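Local coordinates for protein class I phosphodiesterase PDEB1 (Leishmania major, PDB 2R8Q) that belongs to the class I phosphodiesterase family and has an all-helical catalytic domain that holds a zinc ion, a magnesium ion and 3-isobutyl-1-methylxanthine, at residues 22-27 / 83-88; 76-81 / 189-194; 175-180 / 206-211; 279-284 / 294-299. All coordinates share one frame; numbering follows the deposited sequence.

From the N terminus, helix 21-28 is the first element to be tied down: contact 1 closes a loop of 55 residues by laying it across helix 80-92. The turn leading into that helix, with its first residues (76-81), takes part in contact 2, which reaches 107 residues ahead to the turn at 189-194. Contacts 1 and 2 therefore cross along the chain, and they touch where Phe86 packs on Val191. Contact 3 pairs helices 171-184 and 197-212, the two that flank this turn, so it crosses contact 2; Phe192 meets Leu207 between them. Contact 4 follows in series, a short closure between helix 262-285 and its following loop, on the opposite side of the chain's centre from contact 2.

Contact 1: residues 22-27 / 83-88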
loop_
_atom_site.group_PDB
_atom_site.type_symbol
_atom_site.label_atom_id
_atom_site.label_comp_id
_atom_site.label_asym_id
_atom_site.label_seq_id
_atom_site.Cartn_x
_atom_site.Cartn_y
_atom_site.Cartn_z
ATOM N N GLU A 22 -11.006 10.718 -26.473
ATOM C CA GLU A 22 -11.582 9.587 -27.185
ATOM C C GLU A 22 -12.192 8.583 -26.210
ATOM O O GLU A 22 -13.272 8.050 -26.457
ATOM C CB GLU A 22 -10.517 8.893 -28.041
ATOM C CG GLU A 22 -10.084 9.677 -29.278
ATOM C CD GLU A 22 -9.101 10.797 -28.981
ATOM O OE1 GLU A 22 -8.688 11.483 -29.942
ATOM O OE2 GLU A 22 -8.732 10.997 -27.802
ATOM N N GLU A 23 -11.498 8.323 -25.105
ATOM C CA GLU A 23 -12.008 7.381 -24.112
ATOM C C GLU A 23 -13.306 7.897 -23.498
ATOM O O GLU A 23 -14.242 7.130 -23.265
ATOM C CB GLU A 23 -10.971 7.142 -23.008
ATOM C CG GLU A 23 -9.661 6.547 -23.500
ATOM C CD GLU A 23 -8.649 6.361 -22.387
ATOM O OE1 GLU A 23 -8.804 5.414 -21.586
ATOM O OE2 GLU A 23 -7.700 7.168 -22.306
ATOM N N ARG A 24 -13.367 9.199 -23.228
ATOM C CA ARG A 24 -14.573 9.777 -22.658
ATOM C C ARG A 24 -15.687 9.746 -23.699
ATOM O O ARG A 24 -16.836 9.439 -23.383
ATOM C CB ARG A 24 -14.322 11.219 -22.188
ATOM C CG ARG A 24 -13.461 11.326 -20.930
ATOM C CD ARG A 24 -13.426 12.755 -20.389
ATOM N NE ARG A 24 -12.662 13.654 -21.253
ATOM C CZ ARG A 24 -11.347 13.835 -21.168
ATOM N NH1 ARG A 24 -10.644 13.187 -20.250
ATOM N NH2 ARG A 24 -10.729 14.653 -22.014
ATOM N N GLU A 25 -15.334 10.055 -24.945
ATOM C CA GLU A 25 -16.297 10.062 -26.039
ATOM C C GLU A 25 -16.936 8.694 -26.252
ATOM O O GLU A 25 -18.127 8.598 -26.540
ATOM C CB GLU A 25 -15.610 10.524 -27.327
ATOM C CG GLU A 25 -15.376 12.030 -27.383
ATOM C CD GLU A 25 -14.264 12.421 -28.341
ATOM O OE1 GLU A 25 -14.126 11.771 -29.400
ATOM O OE2 GLU A 25 -13.532 13.390 -28.038
ATOM N N ALA A 26 -16.142 7.642 -26.099
ATOM C CA ALA A 26 -16.636 6.281 -26.278
ATOM C C ALA A 26 -17.711 5.939 -25.251
ATOM O O ALA A 26 -18.584 5.112 -25.510
ATOM C CB ALA A 26 -15.481 5.290 -26.184
ATOM N N VAL A 27 -17.650 6.569 -24.082
ATOM C CA VAL A 27 -18.648 6.309 -23.048
ATOM C C VAL A 27 -19.894 7.157 -23.283
ATOM O O VAL A 27 -21.019 6.660 -23.216
ATOM C CB VAL A 27 -18.100 6.620 -21.631
ATOM C CG1 VAL A 27 -19.195 6.406 -20.591
ATOM C CG2 VAL A 27 -16.900 5.727 -21.329
ATOM N N LEU A 83 -15.914 13.491 -12.841
ATOM C CA LEU A 83 -16.626 12.255 -12.518
ATOM C C LEU A 83 -16.346 11.172 -13.560
ATOM O O LEU A 83 -16.062 10.026 -13.209
ATOM C CB LEU A 83 -18.134 12.506 -12.442
ATOM C CG LEU A 83 -19.016 11.273 -12.220
ATOM C CD1 LEU A 83 -18.653 10.615 -10.891
ATOM C CD2 LEU A 83 -20.476 11.675 -12.229
ATOM N N LEU A 84 -16.430 11.527 -14.840
ATOM C CA LEU A 84 -16.188 10.546 -15.893
ATOM C C LEU A 84 -14.743 10.045 -15.851
ATOM O O LEU A 84 -14.494 8.843 -15.989
ATOM C CB LEU A 84 -16.521 11.139 -17.272
ATOM C CG LEU A 84 -16.448 10.175 -18.463
ATOM C CD1 LEU A 84 -17.288 8.920 -18.192
ATOM C CD2 LEU A 84 -16.946 10.884 -19.722
ATOM N N ASN A 85 -13.787 10.952 -15.658
ATOM C CA ASN A 85 -12.388 10.540 -15.581
ATOM C C ASN A 85 -12.203 9.573 -14.417
ATOM O O ASN A 85 -11.484 8.582 -14.534
ATOM C CB ASN A 85 -11.456 11.738 -15.379
ATOM C CG ASN A 85 -11.247 12.543 -16.649
ATOM O OD1 ASN A 85 -11.421 12.036 -17.761
ATOM N ND2 ASN A 85 -10.850 13.803 -16.486
ATOM N N PHE A 86 -12.844 9.872 -13.290
ATOM C CA PHE A 86 -12.744 9.010 -12.109
ATOM C C PHE A 86 -13.258 7.609 -12.438
ATOM O O PHE A 86 -12.598 6.609 -12.152
ATOM C CB PHE A 86 -13.550 9.607 -10.952
ATOM C CG PHE A 86 -13.647 8.710 -9.748
ATOM C CD1 PHE A 86 -12.558 8.550 -8.892
ATOM C CD2 PHE A 86 -14.827 8.028 -9.471
ATOM C CE1 PHE A 86 -12.647 7.722 -7.778
ATOM C CE2 PHE A 86 -14.928 7.196 -8.357
ATOM C CZ PHE A 86 -13.836 7.045 -7.512
ATOM N N ILE A 87 -14.434 7.535 -13.051
ATOM C CA ILE A 87 -15.011 6.246 -13.416
ATOM C C ILE A 87 -14.050 5.475 -14.325
ATOM O O ILE A 87 -13.820 4.281 -14.129
ATOM C CB ILE A 87 -16.364 6.442 -14.130
ATOM C CG1 ILE A 87 -17.373 7.046 -13.152
ATOM C CG2 ILE A 87 -16.871 5.112 -14.682
ATOM C CD1 ILE A 87 -18.662 7.517 -13.804
ATOM N N LEU A 88 -13.465 6.159 -15.304
ATOM C CA LEU A 88 -12.543 5.501 -16.227
ATOM C C LEU A 88 -11.211 5.122 -15.589
ATOM O O LEU A 88 -10.599 4.132 -15.982
ATOM C CB LEU A 88 -12.307 6.382 -17.458
ATOM C CG LEU A 88 -13.543 6.558 -18.347
ATOM C CD1 LEU A 88 -13.246 7.562 -19.448
ATOM C CD2 LEU A 88 -13.939 5.207 -18.942
#
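Arg24 and Val27 of helix 21-28 rest on Leu84, Asn85 and Leu88 of helix 80-92, a helix-on-helix crossing in the all-helical phosphodiesterase domain. The segment axes run nearly perpendicular, at 94°, and approach to 10.5 Å, so the contact is confined to about one turn of each helix. Its apolar part is made by branched tips. Leu84 divides its methyls: CD1 meets Val27 CG1 at 4.0 Å, while CD2 lies against the aliphatic base of Arg24, 3.6 Å from CB. Leu88 does likewise, with CD2 3.8 Å from Val27 CG2 and CD1 beside the Glu23 carbonyl oxygen and Arg24 CG. On the polar side, Glu23 OE2 is held in a salt bridge by Arg92, one turn further along helix 80-92. Arg24 first runs over Leu84, then bends at chi3 (-70°), which brings its guanidinium to the Asn85 amide, the two planes 68° apart. The other end of that amide is held too, since Asn85 ND2 donates to the Ala188 carbonyl; this fixes which way the amide is turned. Arg24 NH1 donates to Asn85 OD1 over 2.9 Å, arriving in the carbonyl plane on a lone pair.

Contact 2: residues 76-81 / 189-194; sequences FGCREQ and ADVFEG
A Schellman motif ends helix 72-75 with Gly77 as its C-prime residue, and the chain leaving it meets the type I turn Asp190-Glu193. The backbones come very close here: Gly77 and Gly194 have their CA atoms 4.0 Å apart, and Gly194 CA makes a CA-H...O contact of 3.2 Å with Phe76 O. With glycine on both sides, the two backbones come into direct contact. One water joins them, donating to Phe76 O and Val191 O and accepting from Gly194 N. Cys78 SG packs on Val191 CG1 at 3.8 Å, on the side covered by helices 80-92 and 127-139. The turn that presents these groups is itself braced by an Asx turn, in which Phe192 N donates to Asp190 OD1 from above the carboxylate plane. Glu193 then reaches across to Arg79, the N-cap residue of helix 80-92. The Glu193 chain is extended beyond CG, and OE2 takes two bonds: an almost straight one from Arg79 N (3.0 Å, 175°), met nearly head-on to the C-O bond, and one from Arg79 NE (3.1 Å), on the syn side but tilted out of the carboxylate plane. Thr82 OG1 also bonds to OE2. In the same salt bridge the bond from Arg79 NH2 to Glu193 OE1 (2.7 Å) is weak in angle, with guanidinium and carboxylate planes 62° apart.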
loop_
_atom_site.group_PDB
_atom_site.type_symbol
_atom_site.label_atom_id
_atom_site.label_comp_id
_atom_site.label_asym_id
_atom_site.label_seq_id
_atom_site.Cartn_x
_atom_site.Cartn_y
_atom_site.Cartn_z
ATOM N N PHE A 76 -21.846 18.711 -4.589
ATOM C CA PHE A 76 -20.571 18.778 -3.898
ATOM C C PHE A 76 -19.404 19.294 -4.736
ATOM O O PHE A 76 -18.238 19.042 -4.435
ATOM C CB PHE A 76 -20.279 17.416 -3.271
ATOM C CG PHE A 76 -21.256 17.056 -2.184
ATOM C CD1 PHE A 76 -21.278 17.783 -0.996
ATOM C CD2 PHE A 76 -22.206 16.059 -2.373
ATOM C CE1 PHE A 76 -22.233 17.530 -0.017
ATOM C CE2 PHE A 76 -23.171 15.796 -1.396
ATOM C CZ PHE A 76 -23.183 16.536 -0.217
ATOM N N GLY A 77 -19.738 20.038 -5.786
ATOM C CA GLY A 77 -18.720 20.640 -6.629
ATOM C C GLY A 77 -17.874 19.747 -7.508
ATOM O O GLY A 77 -16.773 20.135 -7.902
ATOM N N CYS A 78 -18.367 18.554 -7.818
ATOM C CA CYS A 78 -17.625 17.653 -8.688
ATOM C C CYS A 78 -18.069 17.958 -10.110
ATOM O O CYS A 78 -19.260 17.929 -10.412
ATOM C CB CYS A 78 -17.929 16.191 -8.351
ATOM S SG CYS A 78 -17.092 14.989 -9.427
ATOM N N ARG A 79 -17.109 18.267 -10.973
ATOM C CA ARG A 79 -17.413 18.580 -12.360
ATOM C C ARG A 79 -17.691 17.316 -13.163
ATOM O O ARG A 79 -17.204 16.240 -12.828
ATOM C CB ARG A 79 -16.253 19.357 -12.973
ATOM C CG ARG A 79 -16.028 20.700 -12.302
ATOM C CD ARG A 79 -14.732 21.320 -12.752
ATOM N NE ARG A 79 -13.582 20.519 -12.345
ATOM C CZ ARG A 79 -12.324 20.843 -12.614
ATOM N NH1 ARG A 79 -12.064 21.951 -13.290
ATOM N NH2 ARG A 79 -11.328 20.068 -12.206
ATOM N N GLU A 80 -18.484 17.465 -14.221
ATOM C CA GLU A 80 -18.857 16.354 -15.092
ATOM C C GLU A 80 -17.676 15.533 -15.590
ATOM O O GLU A 80 -17.666 14.308 -15.461
ATOM C CB GLU A 80 -19.643 16.877 -16.297
ATOM C CG GLU A 80 -21.020 17.413 -15.952
ATOM C CD GLU A 80 -21.698 18.085 -17.129
ATOM O OE1 GLU A 80 -21.200 19.138 -17.581
ATOM O OE2 GLU A 80 -22.729 17.560 -17.603
ATOM N N GLN A 81 -16.684 16.203 -16.167
ATOM C CA GLN A 81 -15.518 15.507 -16.691
ATOM C C GLN A 81 -14.699 14.854 -15.583
ATOM O O GLN A 81 -14.065 13.825 -15.800
ATOM C CB GLN A 81 -14.640 16.466 -17.502
ATOM C CG GLN A 81 -13.452 15.788 -18.176
ATOM C CD GLN A 81 -12.755 16.692 -19.173
ATOM O OE1 GLN A 81 -13.365 17.150 -20.135
ATOM N NE2 GLN A 81 -11.475 16.955 -18.945
ATOM N N ALA A 189 -9.260 13.642 -11.800
ATOM C CA ALA A 189 -10.196 12.591 -11.402
ATOM C C ALA A 189 -10.609 12.695 -9.939
ATOM O O ALA A 189 -11.247 11.790 -9.403
ATOM C CB ALA A 189 -9.575 11.218 -11.670
ATOM N N ASP A 190 -10.261 13.804 -9.296
ATOM C CA ASP A 190 -10.588 13.989 -7.887
ATOM C C ASP A 190 -12.046 14.389 -7.667
ATOM O O ASP A 190 -12.391 15.572 -7.708
ATOM C CB ASP A 190 -9.634 15.024 -7.278
ATOM C CG ASP A 190 -9.931 15.309 -5.820
ATOM O OD1 ASP A 190 -10.603 14.482 -5.168
ATOM O OD2 ASP A 190 -9.481 16.363 -5.319
ATOM N N VAL A 191 -12.901 13.397 -7.422
ATOM C CA VAL A 191 -14.321 13.652 -7.213
ATOM C C VAL A 191 -14.642 14.313 -5.872
ATOM O O VAL A 191 -15.806 14.550 -5.555
ATOM C CB VAL A 191 -15.160 12.360 -7.373
ATOM C CG1 VAL A 191 -15.044 11.853 -8.807
ATOM C CG2 VAL A 191 -14.691 11.295 -6.394
ATOM N N PHE A 192 -13.603 14.606 -5.094
ATOM C CA PHE A 192 -13.762 15.287 -3.809
ATOM C C PHE A 192 -13.225 16.714 -3.979
ATOM O O PHE A 192 -13.062 17.453 -3.003
ATOM C CB PHE A 192 -12.953 14.579 -2.713
ATOM C CG PHE A 192 -13.470 13.212 -2.342
ATOM C CD1 PHE A 192 -12.641 12.306 -1.684
ATOM C CD2 PHE A 192 -14.779 12.836 -2.624
ATOM C CE1 PHE A 192 -13.110 11.043 -1.314
ATOM C CE2 PHE A 192 -15.258 11.573 -2.256
ATOM C CZ PHE A 192 -14.417 10.678 -1.601
ATOM N N GLU A 193 -12.965 17.092 -5.229
ATOM C CA GLU A 193 -12.409 18.408 -5.553
ATOM C C GLU A 193 -13.213 19.602 -5.044
ATOM O O GLU A 193 -12.645 20.663 -4.785
ATOM C CB GLU A 193 -12.220 18.538 -7.073
ATOM C CG GLU A 193 -13.516 18.723 -7.862
ATOM C CD GLU A 193 -13.287 18.794 -9.363
ATOM O OE1 GLU A 193 -12.171 19.174 -9.774
ATOM O OE2 GLU A 193 -14.227 18.479 -10.127
ATOM N N GLY A 194 -14.524 19.435 -4.902
ATOM C CA GLY A 194 -15.359 20.534 -4.445
ATOM C C GLY A 194 -15.585 20.600 -2.948
ATOM O O GLY A 194 -16.265 21.500 -2.457
HETATM O O HOH W 1 -16.287 17.217 -4.685
#

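Contact 3: residues 175-180 / 206-211; sequences HHCSLA and ALIDCV
Cys177 of helix 171-184 points its side chain at helix 197-212 and touches both Ile208 and Val211. The helices run roughly antiparallel, with segment axes at 153° and 9.8 Å apart at their closest. From CB, which already faces the partner helix, chi1 of -73° sets SG beside the backbone N and opposite the carbonyl carbon. There the sulfur lies between two residues one turn apart. Cys177 SG is 3.6 Å from Val211 CB. On its other flank SG meets Ile208 CG2 at 4.1 Å. Val211 CG1 also meets His176 CB at 4.0 Å, and one turn along Ala180 CB touches Leu207 CD2, so small groups on helix 171-184 meet branched ones on its partner. Beyond CB, the His176 side chain comes within about 4 Å of the magnesium ion, and ND1 is hydrogen-bonded to the Leu142 carbonyl. The pair is covered by helix 127-139, where Val139 meets Ala180 and Thr136 meets Leu207 and Val211; on the subunit interface, Leu162 and Ala165 of the second subunit pack on Cys177 and Ile208, while helix 239-254 covers Ala206 and Cys210.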
loop_
_atom_site.group_PDB
_atom_site.type_symbol
_atom_site.label_atom_id
_atom_site.label_comp_id
_atom_site.label_asym_id
_atom_site.label_seq_id
_atom_site.Cartn_x
_atom_site.Cartn_y
_atom_site.Cartn_z
ATOM N N HIS A 175 -5.030 -2.716 0.057
ATOM C CA HIS A 175 -4.535 -2.486 -1.298
ATOM C C HIS A 175 -5.552 -1.659 -2.087
ATOM O O HIS A 175 -5.179 -0.713 -2.784
ATOM C CB HIS A 175 -4.292 -3.826 -2.003
ATOM C CG HIS A 175 -3.739 -3.702 -3.392
ATOM N ND1 HIS A 175 -2.501 -3.156 -3.657
ATOM C CD2 HIS A 175 -4.245 -4.085 -4.589
ATOM C CE1 HIS A 175 -2.267 -3.210 -4.958
ATOM N NE2 HIS A 175 -3.310 -3.769 -5.545
ATOM N N HIS A 176 -6.835 -2.000 -1.973
ATOM C CA HIS A 176 -7.856 -1.247 -2.708
ATOM C C HIS A 176 -7.861 0.219 -2.254
ATOM O O HIS A 176 -8.009 1.136 -3.069
ATOM C CB HIS A 176 -9.261 -1.839 -2.496
ATOM C CG HIS A 176 -9.362 -3.311 -2.759
ATOM N ND1 HIS A 176 -8.813 -3.923 -3.867
ATOM C CD2 HIS A 176 -10.018 -4.286 -2.080
ATOM C CE1 HIS A 176 -9.126 -5.207 -3.859
ATOM N NE2 HIS A 176 -9.858 -5.453 -2.786
ATOM N N CYS A 177 -7.706 0.438 -0.948
ATOM C CA CYS A 177 -7.683 1.796 -0.408
ATOM C C CYS A 177 -6.491 2.569 -0.960
ATOM O O CYS A 177 -6.613 3.735 -1.326
ATOM C CB CYS A 177 -7.593 1.772 1.119
ATOM S SG CYS A 177 -9.115 1.279 1.956
ATOM N N SER A 178 -5.338 1.911 -1.015
ATOM C CA SER A 178 -4.126 2.548 -1.521
ATOM C C SER A 178 -4.300 3.015 -2.960
ATOM O O SER A 178 -3.846 4.105 -3.331
ATOM C CB SER A 178 -2.944 1.580 -1.427
ATOM O OG SER A 178 -2.699 1.217 -0.081
ATOM N N LEU A 179 -4.956 2.197 -3.778
ATOM C CA LEU A 179 -5.177 2.574 -5.167
ATOM C C LEU A 179 -6.243 3.658 -5.287
ATOM O O LEU A 179 -6.192 4.488 -6.195
ATOM C CB LEU A 179 -5.561 1.352 -6.002
ATOM C CG LEU A 179 -4.403 0.378 -6.227
ATOM C CD1 LEU A 179 -4.889 -0.823 -7.010
ATOM C CD2 LEU A 179 -3.281 1.079 -6.983
ATOM N N ALA A 180 -7.211 3.656 -4.376
ATOM C CA ALA A 180 -8.251 4.677 -4.402
ATOM C C ALA A 180 -7.580 6.028 -4.169
ATOM O O ALA A 180 -7.873 7.005 -4.853
ATOM C CB ALA A 180 -9.283 4.408 -3.314
ATOM N N ALA A 206 -14.315 8.052 5.661
ATOM C CA ALA A 206 -15.524 7.276 5.412
ATOM C C ALA A 206 -15.289 6.248 4.306
ATOM O O ALA A 206 -15.682 5.087 4.430
ATOM C CB ALA A 206 -16.676 8.207 5.035
ATOM N N LEU A 207 -14.642 6.675 3.224
ATOM C CA LEU A 207 -14.358 5.778 2.112
ATOM C C LEU A 207 -13.488 4.614 2.591
ATOM O O LEU A 207 -13.789 3.452 2.318
ATOM C CB LEU A 207 -13.660 6.553 0.985
ATOM C CG LEU A 207 -13.215 5.791 -0.269
ATOM C CD1 LEU A 207 -13.140 6.751 -1.449
ATOM C CD2 LEU A 207 -11.860 5.133 -0.019
ATOM N N ILE A 208 -12.426 4.932 3.325
ATOM C CA ILE A 208 -11.513 3.915 3.839
ATOM C C ILE A 208 -12.219 2.960 4.808
ATOM O O ILE A 208 -12.044 1.741 4.720
ATOM C CB ILE A 208 -10.293 4.591 4.512
ATOM C CG1 ILE A 208 -9.441 5.252 3.424
ATOM C CG2 ILE A 208 -9.491 3.570 5.321
ATOM C CD1 ILE A 208 -8.422 6.264 3.927
ATOM N N ASP A 209 -13.018 3.504 5.725
ATOM C CA ASP A 209 -13.744 2.665 6.675
ATOM C C ASP A 209 -14.641 1.685 5.934
ATOM O O ASP A 209 -14.722 0.504 6.283
ATOM C CB ASP A 209 -14.625 3.505 7.609
ATOM C CG ASP A 209 -13.826 4.271 8.646
ATOM O OD1 ASP A 209 -12.692 3.848 8.968
ATOM O OD2 ASP A 209 -14.350 5.286 9.155
ATOM N N CYS A 210 -15.324 2.185 4.910
ATOM C CA CYS A 210 -16.227 1.353 4.132
ATOM C C CYS A 210 -15.513 0.245 3.369
ATOM O O CYS A 210 -15.973 -0.894 3.358
ATOM C CB CYS A 210 -17.043 2.222 3.174
ATOM S SG CYS A 210 -18.370 3.112 4.018
ATOM N N VAL A 211 -14.392 0.570 2.736
ATOM C CA VAL A 211 -13.653 -0.447 1.998
ATOM C C VAL A 211 -13.113 -1.506 2.960
ATOM O O VAL A 211 -13.208 -2.704 2.697
ATOM C CB VAL A 211 -12.464 0.161 1.214
ATOM C CG1 VAL A 211 -11.685 -0.946 0.513
ATOM C CG2 VAL A 211 -12.967 1.160 0.191
#

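Contact 4: residues 279-284 / 294-299; sequences QGDMEK and FDRSKN
Asp281 and Lys284, near the C-terminal end of helix 262-285, are held by salt bridges to the loop that folds back along it, whose residues Asp295 to Ser297 form an Asx turn. Arg296 grips Asp281 side-on, with NE and NH2 both donating to OD2, at 3.0 and 2.9 Å. The carboxylate oxygen lies close to the guanidinium plane; NE meets the syn lone pair of OD2, whereas NH2 arrives on the syn side but 30° out of the carboxylate plane. NH2 has a second acidic partner in Glu274, so the arginine bridges two carboxylates of the helix. A water lies between Asp281 OD1 and Phe294 O and accepts from Arg296 N. At Gly280, where the backbones pass closely, CA makes a CA-H...O contact with Phe294 O at 3.3 Å and 162°. Gln279, with CG opposite the backbone N (chi1 174°), runs obliquely to the Phe294 ring, with Gln279 OE1 3.7 Å from Phe294 CE2. That amide is satisfied at both ends: OE1 accepts from Asn148 N, and NE2 donates to Glu283 OE2 over 3.0 Å. Phe294 also meets Phe276 of the 3-isobutyl-1-methylxanthine pocket, and its side chain lies about 7 Å from that ligand. Asp295 OD1 carries two bonds from opposite faces of its carboxylate plane: Ser297 N at 3.0 Å, closing the Asx turn, and the extended Lys284's NZ at 2.9 Å.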
loop_
_atom_site.group_PDB
_atom_site.type_symbol
_atom_site.label_atom_id
_atom_site.label_comp_id
_atom_site.label_asym_id
_atom_site.label_seq_id
_atom_site.Cartn_x
_atom_site.Cartn_y
_atom_site.Cartn_z
ATOM N N GLN A 279 -9.107 -19.987 -8.587
ATOM C CA GLN A 279 -8.210 -19.844 -7.444
ATOM C C GLN A 279 -7.786 -21.251 -7.044
ATOM O O GLN A 279 -6.629 -21.489 -6.708
ATOM C CB GLN A 279 -8.896 -19.176 -6.248
ATOM C CG GLN A 279 -7.991 -19.159 -5.013
ATOM C CD GLN A 279 -8.582 -18.427 -3.825
ATOM O OE1 GLN A 279 -9.286 -17.432 -3.982
ATOM N NE2 GLN A 279 -8.276 -18.907 -2.623
ATOM N N GLY A 280 -8.742 -22.173 -7.073
ATOM C CA GLY A 280 -8.452 -23.550 -6.722
ATOM C C GLY A 280 -7.408 -24.148 -7.645
ATOM O O GLY A 280 -6.503 -24.852 -7.191
ATOM N N ASP A 281 -7.530 -23.874 -8.942
ATOM C CA ASP A 281 -6.570 -24.390 -9.911
ATOM C C ASP A 281 -5.178 -23.857 -9.591
ATOM O O ASP A 281 -4.191 -24.586 -9.681
ATOM C CB ASP A 281 -6.954 -23.989 -11.340
ATOM C CG ASP A 281 -8.237 -24.645 -11.812
ATOM O OD1 ASP A 281 -8.606 -25.708 -11.267
ATOM O OD2 ASP A 281 -8.872 -24.105 -12.744
ATOM N N MET A 282 -5.100 -22.584 -9.217
ATOM C CA MET A 282 -3.814 -21.981 -8.880
ATOM C C MET A 282 -3.248 -22.574 -7.599
ATOM O O MET A 282 -2.032 -22.732 -7.467
ATOM C CB MET A 282 -3.949 -20.464 -8.728
ATOM C CG MET A 282 -4.146 -19.734 -10.043
ATOM S SD MET A 282 -4.202 -17.945 -9.836
ATOM C CE MET A 282 -5.943 -17.700 -9.599
ATOM N N GLU A 283 -4.123 -22.900 -6.652
ATOM C CA GLU A 283 -3.677 -23.485 -5.395
ATOM C C GLU A 283 -3.117 -24.883 -5.638
ATOM O O GLU A 283 -2.141 -25.284 -5.003
ATOM C CB GLU A 283 -4.831 -23.526 -4.387
ATOM C CG GLU A 283 -5.323 -22.132 -4.008
ATOM C CD GLU A 283 -6.490 -22.147 -3.047
ATOM O OE1 GLU A 283 -7.395 -22.990 -3.226
ATOM O OE2 GLU A 283 -6.511 -21.302 -2.127
ATOM N N LYS A 284 -3.725 -25.619 -6.562
ATOM C CA LYS A 284 -3.249 -26.959 -6.880
ATOM C C LYS A 284 -1.871 -26.856 -7.520
ATOM O O LYS A 284 -1.008 -27.705 -7.301
ATOM C CB LYS A 284 -4.211 -27.662 -7.840
ATOM C CG LYS A 284 -5.581 -27.937 -7.242
ATOM C CD LYS A 284 -6.488 -28.647 -8.230
ATOM C CE LYS A 284 -7.878 -28.844 -7.646
ATOM N NZ LYS A 284 -8.772 -29.569 -8.594
ATOM N N PHE A 294 -13.758 -24.294 -3.878
ATOM C CA PHE A 294 -12.852 -23.828 -4.924
ATOM C C PHE A 294 -12.347 -24.962 -5.809
ATOM O O PHE A 294 -11.510 -24.743 -6.687
ATOM C CB PHE A 294 -11.646 -23.117 -4.297
ATOM C CG PHE A 294 -12.011 -21.957 -3.416
ATOM C CD1 PHE A 294 -12.576 -22.166 -2.162
ATOM C CD2 PHE A 294 -11.798 -20.651 -3.845
ATOM C CE1 PHE A 294 -12.925 -21.090 -1.347
ATOM C CE2 PHE A 294 -12.144 -19.569 -3.036
ATOM C CZ PHE A 294 -12.708 -19.790 -1.787
ATOM N N ASP A 295 -12.864 -26.168 -5.586
ATOM C CA ASP A 295 -12.427 -27.334 -6.341
ATOM C C ASP A 295 -13.296 -27.652 -7.553
ATOM O O ASP A 295 -14.406 -28.171 -7.426
ATOM C CB ASP A 295 -12.370 -28.554 -5.424
ATOM C CG ASP A 295 -11.444 -29.626 -5.953
ATOM O OD1 ASP A 295 -11.348 -29.767 -7.188
ATOM O OD2 ASP A 295 -10.820 -30.333 -5.131
ATOM N N ARG A 296 -12.761 -27.346 -8.727
ATOM C CA ARG A 296 -13.437 -27.570 -9.997
ATOM C C ARG A 296 -13.709 -29.054 -10.239
ATOM O O ARG A 296 -14.737 -29.425 -10.807
ATOM C CB ARG A 296 -12.557 -27.017 -11.122
ATOM C CG ARG A 296 -13.145 -27.085 -12.514
ATOM C CD ARG A 296 -12.078 -26.754 -13.550
ATOM N NE ARG A 296 -11.499 -25.423 -13.366
ATOM C CZ ARG A 296 -12.140 -24.287 -13.616
ATOM N NH1 ARG A 296 -13.391 -24.311 -14.059
ATOM N NH2 ARG A 296 -11.528 -23.122 -13.431
ATOM N N SER A 297 -12.781 -29.894 -9.787
ATOM C CA SER A 297 -12.872 -31.340 -9.973
ATOM C C SER A 297 -14.002 -32.059 -9.242
ATOM O O SER A 297 -14.342 -33.189 -9.591
ATOM C CB SER A 297 -11.537 -31.988 -9.596
ATOM O OG SER A 297 -10.485 -31.462 -10.388
ATOM N N LYS A 298 -14.581 -31.424 -8.229
ATOM C CA LYS A 298 -15.668 -32.056 -7.490
ATOM C C LYS A 298 -17.020 -31.839 -8.159
ATOM O O LYS A 298 -18.010 -32.478 -7.801
ATOM C CB LYS A 298 -15.699 -31.552 -6.045
ATOM C CG LYS A 298 -14.542 -32.077 -5.208
ATOM C CD LYS A 298 -14.693 -31.737 -3.735
ATOM C CE LYS A 298 -13.567 -32.357 -2.919
ATOM N NZ LYS A 298 -13.675 -32.044 -1.466
ATOM N N ASN A 299 -17.050 -30.942 -9.142
ATOM C CA ASN A 299 -18.270 -30.636 -9.884
ATOM C C ASN A 299 -19.477 -30.447 -8.970
ATOM O O ASN A 299 -20.502 -31.106 -9.141
ATOM C CB ASN A 299 -18.567 -31.750 -10.892
ATOM C CG ASN A 299 -17.458 -31.928 -11.910
ATOM O OD1 ASN A 299 -16.322 -32.254 -11.559
ATOM N ND2 ASN A 299 -17.780 -31.713 -13.180
HETATM O O HOH W 2 -10.123 -26.073 -8.868
#